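Local coordinates for protein Bse634I restriction endonuclease (Geobacillus stearothermophilus, PDB 1KNV) that cuts double-stranded DNA as a type II restriction endonuclease, probably with the help of bound metal ions, at residues 11-14 / 19-22; 191-196 / 288-293. All blocks are in the same frame, centred on the assembly; numbering follows the deposited sequence.

Contact 1: residues 11-14 / 19-22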
loop_
_atom_site.group_PDB
_atom_site.type_symbol
_atom_site.label_atom_id
_atom_site.label_comp_id
_atom_site.label_asym_id
_atom_site.label_seq_id
_atom_site.Cartn_x
_atom_site.Cartn_y
_atom_site.Cartn_z
ATOM N N VAL B 11 -53.208 -13.118 -13.881
ATOM C CA VAL B 11 -53.661 -11.728 -13.918
ATOM C C VAL B 11 -54.706 -11.598 -12.814
ATOM O O VAL B 11 -55.426 -12.552 -12.519
ATOM C CB VAL B 11 -54.296 -11.333 -15.284
ATOM C CG1 VAL B 11 -53.249 -11.380 -16.381
ATOM C CG2 VAL B 11 -55.459 -12.252 -15.615
ATOM N N GLU B 12 -54.781 -10.427 -12.196
ATOM C CA GLU B 12 -55.723 -10.206 -11.107
ATOM C C GLU B 12 -56.316 -8.804 -11.166
ATOM O O GLU B 12 -55.639 -7.855 -11.565
ATOM C CB GLU B 12 -55.002 -10.436 -9.775
ATOM C CG GLU B 12 -55.648 -9.829 -8.549
ATOM C CD GLU B 12 -54.887 -10.177 -7.282
ATOM O OE1 GLU B 12 -53.640 -10.189 -7.320
ATOM O OE2 GLU B 12 -55.535 -10.431 -6.244
ATOM N N GLU B 13 -57.592 -8.683 -10.805
ATOM C CA GLU B 13 -58.244 -7.376 -10.802
ATOM C C GLU B 13 -58.286 -6.890 -9.372
ATOM O O GLU B 13 -58.452 -7.662 -8.432
ATOM C CB GLU B 13 -59.697 -7.410 -11.280
ATOM C CG GLU B 13 -60.148 -8.595 -12.096
ATOM C CD GLU B 13 -61.651 -8.532 -12.357
ATOM O OE1 GLU B 13 -62.335 -7.710 -11.694
ATOM O OE2 GLU B 13 -62.149 -9.300 -13.210
ATOM N N TYR B 14 -58.151 -5.591 -9.210
ATOM C CA TYR B 14 -58.204 -5.023 -7.888
ATOM C C TYR B 14 -58.623 -3.579 -8.034
ATOM O O TYR B 14 -58.419 -2.967 -9.082
ATOM C CB TYR B 14 -56.836 -5.144 -7.210
ATOM C CG TYR B 14 -55.752 -4.275 -7.807
ATOM C CD1 TYR B 14 -55.365 -3.088 -7.187
ATOM C CD2 TYR B 14 -55.114 -4.639 -8.995
ATOM C CE1 TYR B 14 -54.375 -2.279 -7.734
ATOM C CE2 TYR B 14 -54.122 -3.834 -9.555
ATOM C CZ TYR B 14 -53.757 -2.657 -8.913
ATOM O OH TYR B 14 -52.779 -1.851 -9.454
ATOM N N LYS B 19 -61.512 2.688 -8.621
ATOM C CA LYS B 19 -61.296 2.422 -10.046
ATOM C C LYS B 19 -60.756 0.995 -10.113
ATOM O O LYS B 19 -60.039 0.575 -9.209
ATOM C CB LYS B 19 -60.250 3.387 -10.624
ATOM C CG LYS B 19 -60.552 4.868 -10.428
ATOM C CD LYS B 19 -61.785 5.296 -11.199
ATOM C CE LYS B 19 -62.020 6.784 -11.058
ATOM N NZ LYS B 19 -63.172 7.243 -11.883
ATOM N N THR B 20 -61.091 0.239 -11.153
ATOM C CA THR B 20 -60.572 -1.123 -11.242
ATOM C C THR B 20 -59.280 -1.185 -12.053
ATOM O O THR B 20 -59.199 -0.648 -13.163
ATOM C CB THR B 20 -61.591 -2.100 -11.851
ATOM O OG1 THR B 20 -62.755 -2.156 -11.015
ATOM C CG2 THR B 20 -60.984 -3.496 -11.957
ATOM N N LYS B 21 -58.273 -1.840 -11.477
ATOM C CA LYS B 21 -56.967 -1.988 -12.107
ATOM C C LYS B 21 -56.582 -3.453 -12.286
ATOM O O LYS B 21 -57.144 -4.340 -11.643
ATOM C CB LYS B 21 -55.909 -1.269 -11.278
ATOM C CG LYS B 21 -56.108 0.232 -11.198
ATOM C CD LYS B 21 -54.976 0.880 -10.427
ATOM C CE LYS B 21 -55.032 2.399 -10.496
ATOM N NZ LYS B 21 -53.777 3.005 -9.945
ATOM N N ILE B 22 -55.614 -3.698 -13.165
ATOM C CA ILE B 22 -55.165 -5.055 -13.450
ATOM C C ILE B 22 -53.679 -5.240 -13.158
ATOM O O ILE B 22 -52.846 -4.440 -13.590
ATOM C CB ILE B 22 -55.415 -5.416 -14.934
ATOM C CG1 ILE B 22 -56.841 -5.009 -15.347
ATOM C CG2 ILE B 22 -55.179 -6.904 -15.149
ATOM C CD1 ILE B 22 -57.956 -5.628 -14.507
#
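Tyr14 and Lys21 form the hydrogen-bonded pair that joins strands 11-14 and 19-22, whose axes approach to 4.7 Å and run antiparallel at 165° in a β hairpin close to the N-terminus. Lys21 N gives a nearly straight bond to Tyr14 O, 2.7 Å long, and Tyr14 N returns one to Lys21 O at 2.9 Å; Glu13 and Ile22 make up the neighbouring non-hydrogen-bonded pair. On the face carrying Tyr14 and Lys21, the phenol leans over the opposite strand, because chi1 of 69° sets CG between the backbone N and the carbonyl carbon. One ring face then rests on Lys21 CB, 3.8 Å from the ring centroid, in a CH-pi contact displaced toward the CZ rim. The extended lysine chain carries CD past the phenol oxygen, with 3.6 Å between Lys21 CD and Tyr14 OH. Arg23 adds a cation-pi interaction with the ring and also forms a salt bridge with Glu12, so ring and carboxylate share one guanidinium. With the phenol replaced by an alanine, Lys21 CB would probably lose its cover and Arg23 its aromatic partner. On the other face, Ile22 CD1 lies 4.1 Å from Glu13 CB, and Thr20 CG2 comes beside the same carbon. At the start of the first strand, Val11 packs on Val54, Val57 and Val58 of helix 43-60, joining the hairpin to the body of the chain. Between the strands, a bent CA-H...O contact joins Ile22 to Glu12, with Ile22 CA 3.4 Å from Glu12 O.

Contact 2: residues 191-196 / 288-293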
loop_
_atom_site.group_PDB
_atom_site.type_symbol
_atom_site.label_atom_id
_atom_site.label_comp_id
_atom_site.label_asym_id
_atom_site.label_seq_id
_atom_site.Cartn_x
_atom_site.Cartn_y
_atom_site.Cartn_z
ATOM N N LEU B 191 -17.067 -16.116 -0.281
ATOM C CA LEU B 191 -17.681 -15.695 -1.547
ATOM C C LEU B 191 -16.622 -15.949 -2.586
ATOM O O LEU B 191 -15.489 -15.650 -2.369
ATOM C CB LEU B 191 -17.866 -14.240 -1.637
ATOM C CG LEU B 191 -18.387 -13.741 -0.349
ATOM C CD1 LEU B 191 -18.307 -12.355 -0.478
ATOM C CD2 LEU B 191 -19.768 -14.111 -0.150
ATOM N N VAL B 192 -16.997 -16.475 -3.711
ATOM C CA VAL B 192 -15.994 -16.677 -4.689
ATOM C C VAL B 192 -16.261 -15.761 -5.820
ATOM O O VAL B 192 -15.322 -15.224 -6.369
ATOM C CB VAL B 192 -15.855 -18.165 -5.030
ATOM C CG1 VAL B 192 -15.182 -18.823 -3.798
ATOM C CG2 VAL B 192 -17.151 -18.813 -5.295
ATOM N N ALA B 193 -17.531 -15.415 -6.004
ATOM C CA ALA B 193 -17.854 -14.519 -7.082
ATOM C C ALA B 193 -19.252 -13.916 -7.020
ATOM O O ALA B 193 -20.146 -14.405 -6.320
ATOM C CB ALA B 193 -17.654 -15.238 -8.396
ATOM N N GLY B 194 -19.417 -12.848 -7.793
ATOM C CA GLY B 194 -20.687 -12.162 -7.916
ATOM C C GLY B 194 -20.922 -11.960 -9.403
ATOM O O GLY B 194 -19.966 -11.809 -10.161
ATOM N N VAL B 195 -22.180 -11.988 -9.835
ATOM C CA VAL B 195 -22.492 -11.788 -11.249
ATOM C C VAL B 195 -23.538 -10.691 -11.411
ATOM O O VAL B 195 -24.539 -10.664 -10.694
ATOM C CB VAL B 195 -23.042 -13.084 -11.922
ATOM C CG1 VAL B 195 -23.162 -12.874 -13.442
ATOM C CG2 VAL B 195 -22.131 -14.262 -11.626
ATOM N N GLY B 196 -23.288 -9.773 -12.339
ATOM C CA GLY B 196 -24.239 -8.713 -12.606
ATOM C C GLY B 196 -24.969 -9.122 -13.870
ATOM O O GLY B 196 -24.341 -9.256 -14.915
ATOM N N ASP B 288 -19.921 -22.911 -14.930
ATOM C CA ASP B 288 -18.787 -23.818 -15.014
ATOM C C ASP B 288 -17.500 -23.023 -15.039
ATOM O O ASP B 288 -16.543 -23.374 -14.359
ATOM C CB ASP B 288 -18.849 -24.683 -16.271
ATOM C CG ASP B 288 -19.772 -25.877 -16.112
ATOM O OD1 ASP B 288 -19.992 -26.315 -14.957
ATOM O OD2 ASP B 288 -20.261 -26.388 -17.144
ATOM N N GLN B 289 -17.475 -21.948 -15.820
ATOM C CA GLN B 289 -16.271 -21.135 -15.918
ATOM C C GLN B 289 -15.986 -20.383 -14.639
ATOM O O GLN B 289 -14.835 -20.103 -14.314
ATOM C CB GLN B 289 -16.365 -20.126 -17.059
ATOM C CG GLN B 289 -15.042 -19.393 -17.241
ATOM C CD GLN B 289 -15.089 -18.291 -18.281
ATOM O OE1 GLN B 289 -15.549 -18.503 -19.409
ATOM N NE2 GLN B 289 -14.593 -17.107 -17.913
ATOM N N ILE B 290 -17.048 -20.055 -13.916
ATOM C CA ILE B 290 -16.920 -19.321 -12.671
ATOM C C ILE B 290 -16.448 -20.196 -11.515
ATOM O O ILE B 290 -15.530 -19.819 -10.804
ATOM C CB ILE B 290 -18.253 -18.655 -12.299
ATOM C CG1 ILE B 290 -18.566 -17.543 -13.289
ATOM C CG2 ILE B 290 -18.189 -18.103 -10.902
ATOM C CD1 ILE B 290 -19.834 -16.802 -12.976
ATOM N N ILE B 291 -17.060 -21.359 -11.331
ATOM C CA ILE B 291 -16.680 -22.238 -10.228
ATOM C C ILE B 291 -15.275 -22.830 -10.361
ATOM O O ILE B 291 -14.544 -22.946 -9.372
ATOM C CB ILE B 291 -17.717 -23.391 -10.023
ATOM C CG1 ILE B 291 -18.927 -22.893 -9.219
ATOM C CG2 ILE B 291 -17.091 -24.537 -9.252
ATOM C CD1 ILE B 291 -19.847 -21.992 -9.960
ATOM N N LYS B 292 -14.888 -23.207 -11.567
ATOM C CA LYS B 292 -13.557 -23.769 -11.773
ATOM C C LYS B 292 -13.453 -24.298 -13.189
ATOM O O LYS B 292 -14.438 -24.777 -13.750
ATOM C CB LYS B 292 -13.283 -24.895 -10.764
ATOM N N LYS B 293 -12.255 -24.212 -13.763
ATOM C CA LYS B 293 -12.022 -24.672 -15.129
ATOM C C LYS B 293 -12.926 -23.904 -16.103
ATOM O O LYS B 293 -13.539 -22.905 -15.661
ATOM C CB LYS B 293 -12.280 -26.185 -15.230
ATOM O OXT LYS B 293 -13.002 -24.292 -17.292
#
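Ile290 meets Ala193 and Val195 with two different branches, bringing the last turn of the C-terminal helix 281-291 against strand 191-198, the middle strand of the mixed sheet in this PD-(D/E)XK nuclease fold. Its CG2 methyl abuts Ala193 CB at 3.8 Å, and its CD1 reaches Val195 CG2 at 3.7 Å, where the two side chains pass at a slant. The isoleucine thus straddles two residues that sit on one face of the strand, while Gly194 between them belongs to the other face of the strand. With chi1 of -68°, CG2 lies anti to the backbone N, and chi2 of -178° stretches the longer branch so that CD1 extends along the strand to Val195. Both touches are apolar and the interface is small, 129 Å² in all; the nearest alpha carbons, Ala193 CA and Ile290 CA, are 7.4 Å apart. Behind the first shell, a classic β bulge places Val192 and Ala193 together opposite Ile149, and both CB atoms turn toward the helix. Tyr237 and Phe275 from the two following strands also touch Ile290, while Val195 is packed between Leu147 and Ala239, so this helix-to-sheet contact belongs to a wider apolar layer. Farther out, the helix end is tied down by Asp288, which forms a salt bridge with Arg94 and a hydrogen bond with Tyr90, and by Gln289, bonded to Asp273. The side chain of Val195 is about 4 Å from that of Leu197, a calcium-binding residue of this protein, though the ion is absent here. As the helix runs out, Lys292 N still bonds to Asp288 O at 3.2 Å.

Contacts 1 and 2 lie on opposite sides of the chain's centre, their own centres 42 Å apart and their nearest atoms about 28 Å apart, so neither touches the other. Contact 1 closes a local hairpin at the surface, about 30 Å from the centre of the chain, whereas contact 2 is buried about 12 Å from it and joins segments separated by 91 residues. The calcium site is next to contact 2 alone: the side chain of Val195 is about 6 Å from that of Asp146, a residue that binds the ion. The hairpin lies away from that site. In sequence, contact 1 is complete before contact 2 begins.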